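Local coordinates for putative uncharacterized protein (Ustilago maydis, PDB 4GNX) that probably serves as the large subunit of the trimeric replication protein A, which binds single-stranded DNA through OB-fold domains, at residues E304-T309 against Y342-S347; S360-D365 against R418-R423. All blocks are in the same frame, centred on the assembly; numbering follows the deposited sequence.

Contact 1: residues E304-T309 against Y342-S347; sequences ENLYYT and YRYILS. With nucleotides of chain G.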
loop_
_atom_site.group_PDB
_atom_site.type_symbol
_atom_site.label_atom_id
_atom_site.label_comp_id
_atom_site.label_asym_id
_atom_site.label_seq_id
_atom_site.Cartn_x
_atom_site.Cartn_y
_atom_site.Cartn_z
ATOM N N GLU C 304 11.729 -0.856 31.021
ATOM C CA GLU C 304 11.579 0.032 32.161
ATOM C C GLU C 304 10.414 0.993 31.951
ATOM O O GLU C 304 10.276 1.603 30.878
ATOM C CB GLU C 304 12.875 0.794 32.460
ATOM C CG GLU C 304 13.535 1.461 31.257
ATOM C CD GLU C 304 14.120 2.827 31.588
ATOM O OE1 GLU C 304 13.848 3.347 32.697
ATOM O OE2 GLU C 304 14.841 3.392 30.734
ATOM N N ASN C 305 9.576 1.078 32.986
ATOM C CA ASN C 305 8.401 1.937 33.019
ATOM C C ASN C 305 7.346 1.632 31.945
ATOM O O ASN C 305 6.721 2.532 31.393
ATOM C CB ASN C 305 8.828 3.401 32.985
ATOM C CG ASN C 305 7.793 4.318 33.598
ATOM O OD1 ASN C 305 7.279 5.214 32.924
ATOM N ND2 ASN C 305 7.463 4.092 34.882
ATOM N N LEU C 306 7.150 0.352 31.660
ATOM C CA LEU C 306 6.148 -0.097 30.691
ATOM C C LEU C 306 4.753 0.221 31.202
ATOM O O LEU C 306 3.855 0.560 30.439
ATOM C CB LEU C 306 6.265 -1.608 30.501
ATOM C CG LEU C 306 6.158 -2.241 29.116
ATOM C CD1 LEU C 306 6.133 -3.746 29.285
ATOM C CD2 LEU C 306 4.968 -1.779 28.276
ATOM N N TYR C 307 4.573 0.079 32.507
ATOM C CA TYR C 307 3.290 0.331 33.117
ATOM C C TYR C 307 3.418 1.071 34.441
ATOM O O TYR C 307 4.461 1.044 35.089
ATOM C CB TYR C 307 2.506 -0.968 33.290
ATOM C CG TYR C 307 3.254 -2.050 34.018
ATOM C CD1 TYR C 307 3.422 -2.000 35.408
ATOM C CD2 TYR C 307 3.783 -3.134 33.326
ATOM C CE1 TYR C 307 4.099 -2.999 36.088
ATOM C CE2 TYR C 307 4.456 -4.144 33.998
ATOM C CZ TYR C 307 4.612 -4.065 35.375
ATOM O OH TYR C 307 5.278 -5.053 36.047
ATOM N N TYR C 308 2.347 1.762 34.799
ATOM C CA TYR C 308 2.287 2.515 36.028
ATOM C C TYR C 308 1.165 1.945 36.865
ATOM O O TYR C 308 0.283 1.255 36.339
ATOM C CB TYR C 308 2.091 4.018 35.766
ATOM C CG TYR C 308 0.739 4.416 35.226
ATOM C CD1 TYR C 308 -0.222 5.024 36.049
ATOM C CD2 TYR C 308 0.416 4.190 33.887
ATOM C CE1 TYR C 308 -1.468 5.379 35.550
ATOM C CE2 TYR C 308 -0.824 4.543 33.378
ATOM C CZ TYR C 308 -1.757 5.130 34.209
ATOM O OH TYR C 308 -2.964 5.458 33.665
ATOM N N THR C 309 1.234 2.205 38.169
ATOM C CA THR C 309 0.187 1.816 39.114
ATOM C C THR C 309 -0.909 2.880 39.130
ATOM O O THR C 309 -0.655 4.037 39.460
ATOM C CB THR C 309 0.740 1.652 40.546
ATOM O OG1 THR C 309 1.265 2.910 40.996
ATOM C CG2 THR C 309 1.836 0.604 40.605
ATOM N N TYR C 342 -3.024 -1.723 37.097
ATOM C CA TYR C 342 -1.850 -1.477 36.274
ATOM C C TYR C 342 -2.266 -1.109 34.874
ATOM O O TYR C 342 -3.026 -1.823 34.239
ATOM C CB TYR C 342 -0.909 -2.677 36.284
ATOM C CG TYR C 342 -0.349 -2.993 37.661
ATOM C CD1 TYR C 342 -0.926 -3.993 38.451
ATOM C CD2 TYR C 342 0.748 -2.291 38.177
ATOM C CE1 TYR C 342 -0.422 -4.298 39.707
ATOM C CE2 TYR C 342 1.260 -2.591 39.435
ATOM C CZ TYR C 342 0.669 -3.593 40.196
ATOM O OH TYR C 342 1.155 -3.904 41.454
ATOM N N ARG C 343 -1.791 0.036 34.417
ATOM C CA ARG C 343 -2.088 0.502 33.079
ATOM C C ARG C 343 -0.796 0.667 32.287
ATOM O O ARG C 343 0.255 0.951 32.852
ATOM C CB ARG C 343 -2.847 1.828 33.129
ATOM C CG ARG C 343 -4.266 1.719 33.641
ATOM C CD ARG C 343 -5.077 2.966 33.325
ATOM N NE ARG C 343 -5.724 2.945 32.006
ATOM C CZ ARG C 343 -6.852 2.291 31.714
ATOM N NH1 ARG C 343 -7.489 1.562 32.627
ATOM N NH2 ARG C 343 -7.351 2.361 30.492
ATOM N N TYR C 344 -0.886 0.491 30.978
ATOM C CA TYR C 344 0.276 0.648 30.108
ATOM C C TYR C 344 0.597 2.101 29.816
ATOM O O TYR C 344 -0.293 2.942 29.673
ATOM C CB TYR C 344 0.089 -0.098 28.779
ATOM C CG TYR C 344 0.270 -1.605 28.860
ATOM C CD1 TYR C 344 -0.780 -2.477 28.554
ATOM C CD2 TYR C 344 1.485 -2.162 29.249
ATOM C CE1 TYR C 344 -0.622 -3.853 28.625
ATOM C CE2 TYR C 344 1.645 -3.536 29.326
ATOM C CZ TYR C 344 0.589 -4.370 29.014
ATOM O OH TYR C 344 0.758 -5.729 29.094
ATOM N N ILE C 345 1.895 2.367 29.739
ATOM C CA ILE C 345 2.441 3.588 29.147
ATOM C C ILE C 345 3.528 3.188 28.152
ATOM O O ILE C 345 4.701 3.502 28.309
ATOM C CB ILE C 345 2.945 4.569 30.221
ATOM C CG1 ILE C 345 3.503 3.793 31.432
ATOM C CG2 ILE C 345 1.793 5.465 30.632
ATOM C CD1 ILE C 345 4.148 4.628 32.528
ATOM N N LEU C 346 3.101 2.480 27.124
ATOM C CA LEU C 346 3.990 1.814 26.199
ATOM C C LEU C 346 4.889 2.754 25.392
ATOM O O LEU C 346 4.420 3.704 24.762
ATOM C CB LEU C 346 3.155 0.987 25.237
ATOM C CG LEU C 346 3.898 0.164 24.187
ATOM C CD1 LEU C 346 3.954 -1.277 24.669
ATOM C CD2 LEU C 346 3.158 0.250 22.860
ATOM N N SER C 347 6.184 2.464 25.403
ATOM C CA SER C 347 7.117 3.159 24.535
ATOM C C SER C 347 7.717 2.167 23.542
ATOM O O SER C 347 8.511 1.297 23.927
ATOM C CB SER C 347 8.221 3.804 25.360
ATOM O OG SER C 347 8.687 4.973 24.722
ATOM P P DT G 13 -6.731 10.410 33.755
ATOM O OP1 DT G 13 -6.649 9.361 34.794
ATOM O OP2 DT G 13 -7.221 11.761 34.140
ATOM O "O5'" DT G 13 -5.305 10.554 33.052
ATOM C "C5'" DT G 13 -4.065 10.352 33.766
ATOM C "C4'" DT G 13 -3.344 9.123 33.255
ATOM O "O4'" DT G 13 -4.102 8.499 32.204
ATOM C "C3'" DT G 13 -1.971 9.373 32.643
ATOM O "O3'" DT G 13 -0.971 9.144 33.628
ATOM C "C2'" DT G 13 -1.817 8.253 31.627
ATOM C "C1'" DT G 13 -3.227 7.722 31.397
ATOM N N1 DT G 13 -3.678 7.847 30.007
ATOM C C2 DT G 13 -4.373 6.804 29.432
ATOM O O2 DT G 13 -4.617 5.760 30.018
ATOM N N3 DT G 13 -4.769 7.028 28.136
ATOM C C4 DT G 13 -4.546 8.164 27.378
ATOM O O4 DT G 13 -4.961 8.219 26.222
ATOM C C5 DT G 13 -3.811 9.219 28.048
ATOM C C7 DT G 13 -3.522 10.488 27.311
ATOM C C6 DT G 13 -3.424 9.009 29.312
ATOM P P DT G 14 -0.355 10.364 34.425
ATOM O OP1 DT G 14 -1.133 10.466 35.690
ATOM O OP2 DT G 14 -0.226 11.544 33.533
ATOM O "O5'" DT G 14 1.092 9.751 34.671
ATOM C "C5'" DT G 14 1.251 8.344 34.913
ATOM C "C4'" DT G 14 2.719 8.020 35.047
ATOM O "O4'" DT G 14 3.228 7.649 33.748
ATOM C "C3'" DT G 14 3.577 9.192 35.523
ATOM O "O3'" DT G 14 4.618 8.793 36.415
ATOM C "C2'" DT G 14 4.152 9.770 34.244
ATOM C "C1'" DT G 14 4.176 8.598 33.277
ATOM N N1 DT G 14 3.788 8.987 31.909
ATOM C C2 DT G 14 4.713 8.830 30.900
ATOM O O2 DT G 14 5.825 8.357 31.082
ATOM N N3 DT G 14 4.283 9.241 29.660
ATOM C C4 DT G 14 3.051 9.785 29.341
ATOM O O4 DT G 14 2.806 10.104 28.182
ATOM C C5 DT G 14 2.132 9.928 30.451
ATOM C C7 DT G 14 0.777 10.513 30.204
ATOM C C6 DT G 14 2.543 9.530 31.661
ATOM P P DT G 18 17.785 8.028 25.566
ATOM O OP1 DT G 18 18.701 8.266 26.713
ATOM O OP2 DT G 18 18.198 8.438 24.199
ATOM O "O5'" DT G 18 17.447 6.473 25.541
ATOM C "C5'" DT G 18 17.189 5.745 26.760
ATOM C "C4'" DT G 18 15.990 4.841 26.585
ATOM O "O4'" DT G 18 14.849 5.655 26.255
ATOM C "C3'" DT G 18 16.115 3.825 25.448
ATOM O "O3'" DT G 18 16.600 2.546 25.895
ATOM C "C2'" DT G 18 14.719 3.752 24.851
ATOM C "C1'" DT G 18 13.953 4.934 25.433
ATOM N N1 DT G 18 13.398 5.880 24.451
ATOM C C2 DT G 18 12.051 6.147 24.525
ATOM O O2 DT G 18 11.309 5.616 25.335
ATOM N N3 DT G 18 11.598 7.059 23.605
ATOM C C4 DT G 18 12.343 7.723 22.650
ATOM O O4 DT G 18 11.795 8.518 21.892
ATOM C C5 DT G 18 13.753 7.405 22.637
ATOM C C7 DT G 18 14.639 8.075 21.633
ATOM C C6 DT G 18 14.206 6.516 23.533
#
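Tyr-308 and Arg-343 form an antiparallel hydrogen-bonded pair where strand 307-309 and the loop before it run beside strand 342-347 in the OB-fold sheet. Tyr-308 N gives to Arg-343 O at 3.0 Å, and Arg-343 N gives back to Tyr-308 O. Where the first strand gives way to the preceding turn, Ile-345 N still reaches Leu-306 O at 2.8 Å, nearly straight at its hydrogen (168°).

Apolar contacts fill the face carrying Tyr-307, Thr-309, Tyr-342 and Tyr-344. CD2 of Leu-306 meets CD2 of Tyr-344 at 3.6 Å, the two side chains lying side by side, and the same methyl also touches CD1 of Leu-346. The rings of Tyr-307 and Tyr-342 meet obliquely, their planes 76° apart, while CG2 of Thr-309 rests against CE2 of Tyr-342. Helices 374-381 and 363-370 pack on parts of this face, and Tyr-344 OH bonds to the backbone O of Met-372.

DNA lies along the face bearing Tyr-308 and Arg-343. With CG between the backbone N and the carbonyl carbon (chi1 70°), the Tyr-308 ring runs alongside Arg-343, CE2 coming 3.4 Å from Arg-343 CB. C5' of DT14 of chain G sits over one ring face, 3.8 Å from CD1, and the hydroxyl bonds to Asn-317 O, in the segment between the zinc ligands Cys-316 and Cys-330. Ile-345 CD1 approaches O4' of DT14, and Ser-347 OG donates to O2 of DT18 of chain G at 2.8 Å.

Sugar packing by Tyr-308 and Ile-345 is thus combined with polar approaches to thymine O2, consistent with a single-strand binding surface.

Contact 2: residues S360-D365 against R418-R423; sequences SGFNED and RYTISR. With nucleotides of chain G.
Ser-360 meets strand 418-421 through both backbone and side chain. Its N donates to Tyr-419 O at 2.9 Å, and its O receives Ile-421 N at 2.9 Å, so the two strands share a single bridge, Ser-360 with Thr-420. The hydroxyl, placed between the backbone N and the carbonyl carbon (chi1 46°), gives a second, longer bond to Tyr-419 O, arriving from above the carbonyl plane. At the edge of the Arg-418 guanidinium the same OG accepts a weak, bent bond from NH1. Beside it, CG2 of Thr-420 touches the edge of the Phe-362 ring, 3.6 Å from CE1.

Strands 355-362 and 414-426 are the outermost of the five-stranded order, and their bridging closes the sheet into the barrel of an OB fold. Here 360-362 and 418-421 run roughly parallel, their directions 37° apart, as strands 3 and 5 do in an OB barrel. DNA crosses this closure. The base of DT13 of chain G lies over one face of Phe-362, its C4 3.4 Å above the ring centre, and Arg-418 NH2 comes 2.6 Å from O4 of DT14 of chain G. Phe-362 also holds the N-cap position of helix 363-370.

Farther out, the Arg-418 chain bends at chi2 and chi3, and its NE forms a salt bridge with Asp-409, which probably helps to orient the guanidinium. At the other end Asp-365 points toward 418-423: OD2 lies 2.8 Å from Ser-422 O, and OD1 accepts from Ala-424 N. Ser-422 and Arg-423 both face Asn-403 in a classic beta bulge, and Ser-422 OG bonds to Asn-403 O.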
loop_
_atom_site.group_PDB
_atom_site.type_symbol
_atom_site.label_atom_id
_atom_site.label_comp_id
_atom_site.label_asym_id
_atom_site.label_seq_id
_atom_site.Cartn_x
_atom_site.Cartn_y
_atom_site.Cartn_z
ATOM N N SER C 360 4.180 6.008 21.266
ATOM C CA SER C 360 3.637 5.662 22.581
ATOM C C SER C 360 2.207 5.179 22.496
ATOM O O SER C 360 1.422 5.659 21.673
ATOM C CB SER C 360 3.769 6.798 23.593
ATOM O OG SER C 360 3.359 8.017 23.029
ATOM N N GLY C 361 1.908 4.203 23.348
ATOM C CA GLY C 361 0.619 3.538 23.379
ATOM C C GLY C 361 0.046 3.436 24.786
ATOM O O GLY C 361 0.777 3.376 25.783
ATOM N N PHE C 362 -1.278 3.400 24.861
ATOM C CA PHE C 362 -1.959 3.320 26.126
ATOM C C PHE C 362 -2.687 1.999 26.284
ATOM O O PHE C 362 -2.646 1.151 25.394
ATOM C CB PHE C 362 -2.885 4.520 26.289
ATOM C CG PHE C 362 -2.154 5.828 26.317
ATOM C CD1 PHE C 362 -2.112 6.648 25.190
ATOM C CD2 PHE C 362 -1.474 6.233 27.462
ATOM C CE1 PHE C 362 -1.425 7.856 25.213
ATOM C CE2 PHE C 362 -0.784 7.443 27.493
ATOM C CZ PHE C 362 -0.759 8.252 26.365
ATOM N N ASN C 363 -3.364 1.853 27.422
ATOM C CA ASN C 363 -3.881 0.570 27.900
ATOM C C ASN C 363 -4.542 -0.341 26.850
ATOM O O ASN C 363 -4.216 -1.524 26.764
ATOM C CB ASN C 363 -4.793 0.783 29.116
ATOM C CG ASN C 363 -5.017 -0.492 29.914
ATOM O OD1 ASN C 363 -6.144 -0.976 30.014
ATOM N ND2 ASN C 363 -3.945 -1.051 30.472
ATOM N N GLU C 364 -5.445 0.209 26.044
ATOM C CA GLU C 364 -6.178 -0.596 25.070
ATOM C C GLU C 364 -5.236 -1.154 24.010
ATOM O O GLU C 364 -5.073 -2.371 23.887
ATOM C CB GLU C 364 -7.300 0.214 24.406
ATOM C CG GLU C 364 -8.363 0.760 25.357
ATOM C CD GLU C 364 -8.003 2.117 25.968
ATOM O OE1 GLU C 364 -6.807 2.529 25.908
ATOM O OE2 GLU C 364 -8.927 2.772 26.524
ATOM N N ASP C 365 -4.598 -0.254 23.269
ATOM C CA ASP C 365 -3.739 -0.620 22.136
ATOM C C ASP C 365 -2.457 -1.354 22.532
ATOM O O ASP C 365 -1.969 -2.220 21.797
ATOM C CB ASP C 365 -3.426 0.623 21.286
ATOM C CG ASP C 365 -4.659 1.133 20.511
ATOM O OD1 ASP C 365 -5.125 0.439 19.575
ATOM O OD2 ASP C 365 -5.167 2.229 20.838
ATOM N N ARG C 418 5.579 14.319 20.021
ATOM C CA ARG C 418 5.294 12.929 20.336
ATOM C C ARG C 418 4.307 12.268 19.374
ATOM O O ARG C 418 3.432 12.913 18.797
ATOM C CB ARG C 418 4.929 12.732 21.811
ATOM C CG ARG C 418 6.049 13.182 22.746
ATOM C CD ARG C 418 6.283 12.262 23.935
ATOM N NE ARG C 418 5.175 12.257 24.888
ATOM C CZ ARG C 418 4.375 11.213 25.103
ATOM N NH1 ARG C 418 4.561 10.066 24.458
ATOM N NH2 ARG C 418 3.386 11.311 25.973
ATOM N N TYR C 419 4.505 10.974 19.170
ATOM C CA TYR C 419 3.671 10.200 18.283
ATOM C C TYR C 419 2.851 9.205 19.104
ATOM O O TYR C 419 3.395 8.330 19.794
ATOM C CB TYR C 419 4.535 9.491 17.237
ATOM C CG TYR C 419 5.404 10.429 16.409
ATOM C CD1 TYR C 419 6.793 10.464 16.562
ATOM C CD2 TYR C 419 4.831 11.283 15.466
ATOM C CE1 TYR C 419 7.578 11.328 15.801
ATOM C CE2 TYR C 419 5.603 12.148 14.704
ATOM C CZ TYR C 419 6.972 12.171 14.869
ATOM O OH TYR C 419 7.706 13.051 14.094
ATOM N N THR C 420 1.534 9.356 19.040
ATOM C CA THR C 420 0.647 8.534 19.832
ATOM C C THR C 420 -0.106 7.569 18.932
ATOM O O THR C 420 -0.516 7.913 17.830
ATOM C CB THR C 420 -0.354 9.396 20.612
ATOM O OG1 THR C 420 0.320 10.545 21.128
ATOM C CG2 THR C 420 -0.960 8.608 21.768
ATOM N N ILE C 421 -0.262 6.347 19.415
ATOM C CA ILE C 421 -1.069 5.366 18.741
ATOM C C ILE C 421 -2.507 5.552 19.210
ATOM O O ILE C 421 -2.776 5.559 20.403
ATOM C CB ILE C 421 -0.550 3.941 19.024
ATOM C CG1 ILE C 421 0.859 3.785 18.421
ATOM C CG2 ILE C 421 -1.489 2.907 18.430
ATOM C CD1 ILE C 421 1.730 2.689 19.006
ATOM N N SER C 422 -3.415 5.748 18.263
ATOM C CA SER C 422 -4.833 5.776 18.562
ATOM C C SER C 422 -5.495 4.425 18.239
ATOM O O SER C 422 -6.350 3.938 18.989
ATOM C CB SER C 422 -5.515 6.946 17.848
ATOM O OG SER C 422 -5.253 6.929 16.464
ATOM N N ARG C 423 -5.105 3.818 17.122
ATOM C CA ARG C 423 -5.444 2.418 16.869
ATOM C C ARG C 423 -4.272 1.703 16.248
ATOM O O ARG C 423 -3.539 2.279 15.466
ATOM C CB ARG C 423 -6.670 2.274 15.964
ATOM C CG ARG C 423 -7.569 1.107 16.358
ATOM C CD ARG C 423 -8.613 0.763 15.300
ATOM N NE ARG C 423 -8.186 -0.316 14.392
ATOM C CZ ARG C 423 -9.017 -1.064 13.659
ATOM N NH1 ARG C 423 -10.333 -0.857 13.724
ATOM N NH2 ARG C 423 -8.540 -2.024 12.867
ATOM P P DT G 13 -6.731 10.410 33.755
ATOM O OP1 DT G 13 -6.649 9.361 34.794
ATOM O OP2 DT G 13 -7.221 11.761 34.140
ATOM O "O5'" DT G 13 -5.305 10.554 33.052
ATOM C "C5'" DT G 13 -4.065 10.352 33.766
ATOM C "C4'" DT G 13 -3.344 9.123 33.255
ATOM O "O4'" DT G 13 -4.102 8.499 32.204
ATOM C "C3'" DT G 13 -1.971 9.373 32.643
ATOM O "O3'" DT G 13 -0.971 9.144 33.628
ATOM C "C2'" DT G 13 -1.817 8.253 31.627
ATOM C "C1'" DT G 13 -3.227 7.722 31.397
ATOM N N1 DT G 13 -3.678 7.847 30.007
ATOM C C2 DT G 13 -4.373 6.804 29.432
ATOM O O2 DT G 13 -4.617 5.760 30.018
ATOM N N3 DT G 13 -4.769 7.028 28.136
ATOM C C4 DT G 13 -4.546 8.164 27.378
ATOM O O4 DT G 13 -4.961 8.219 26.222
ATOM C C5 DT G 13 -3.811 9.219 28.048
ATOM C C7 DT G 13 -3.522 10.488 27.311
ATOM C C6 DT G 13 -3.424 9.009 29.312
ATOM P P DT G 17 14.464 13.432 27.431
ATOM O OP1 DT G 17 14.818 14.764 27.985
ATOM O OP2 DT G 17 13.887 13.337 26.065
ATOM O "O5'" DT G 17 15.781 12.535 27.483
ATOM C "C5'" DT G 17 15.841 11.335 28.276
ATOM C "C4'" DT G 17 15.399 10.141 27.461
ATOM O "O4'" DT G 17 13.968 10.185 27.253
ATOM C "C3'" DT G 17 16.022 10.015 26.065
ATOM O "O3'" DT G 17 16.326 8.634 25.835
ATOM C "C2'" DT G 17 14.891 10.426 25.136
ATOM C "C1'" DT G 17 13.697 9.882 25.896
ATOM N N1 DT G 17 12.369 10.441 25.555
ATOM C C2 DT G 17 11.306 10.102 26.364
ATOM O O2 DT G 17 11.417 9.387 27.347
ATOM N N3 DT G 17 10.102 10.645 25.986
ATOM C C4 DT G 17 9.859 11.461 24.897
ATOM O O4 DT G 17 8.723 11.874 24.685
ATOM C C5 DT G 17 11.015 11.765 24.083
ATOM C C7 DT G 17 10.844 12.637 22.881
ATOM C C6 DT G 17 12.195 11.242 24.445
ATOM P P DT G 14 -0.355 10.364 34.425
ATOM O OP1 DT G 14 -1.133 10.466 35.690
ATOM O OP2 DT G 14 -0.226 11.544 33.533
ATOM O "O5'" DT G 14 1.092 9.751 34.671
ATOM C "C5'" DT G 14 1.251 8.344 34.913
ATOM C "C4'" DT G 14 2.719 8.020 35.047
ATOM O "O4'" DT G 14 3.228 7.649 33.748
ATOM C "C3'" DT G 14 3.577 9.192 35.523
ATOM O "O3'" DT G 14 4.618 8.793 36.415
ATOM C "C2'" DT G 14 4.152 9.770 34.244
ATOM C "C1'" DT G 14 4.176 8.598 33.277
ATOM N N1 DT G 14 3.788 8.987 31.909
ATOM C C2 DT G 14 4.713 8.830 30.900
ATOM O O2 DT G 14 5.825 8.357 31.082
ATOM N N3 DT G 14 4.283 9.241 29.660
ATOM C C4 DT G 14 3.051 9.785 29.341
ATOM O O4 DT G 14 2.806 10.104 28.182
ATOM C C5 DT G 14 2.132 9.928 30.451
ATOM C C7 DT G 14 0.777 10.513 30.204
ATOM C C6 DT G 14 2.543 9.530 31.661
#

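Both contacts belong to one OB-fold barrel, their centres 12 Å apart, and they meet where strand 341-352 runs beside strand 355-362: Leu-346 N probably donates a hydrogen bond to Gly-361 O at 2.8 Å. Contact 1 joins strands adjacent within the sheet and buries more surface, with half of its touching residues buried and an apolar, tyrosine-rich face under helices. Contact 2 joins the two outermost strands, is smaller and more exposed, and relies more on polar side chains. DT13 and DT14 of chain G bridge the two. Contact 1 meets mainly their sugars, with Tyr-308 reaching DT13, whereas contact 2 meets their bases.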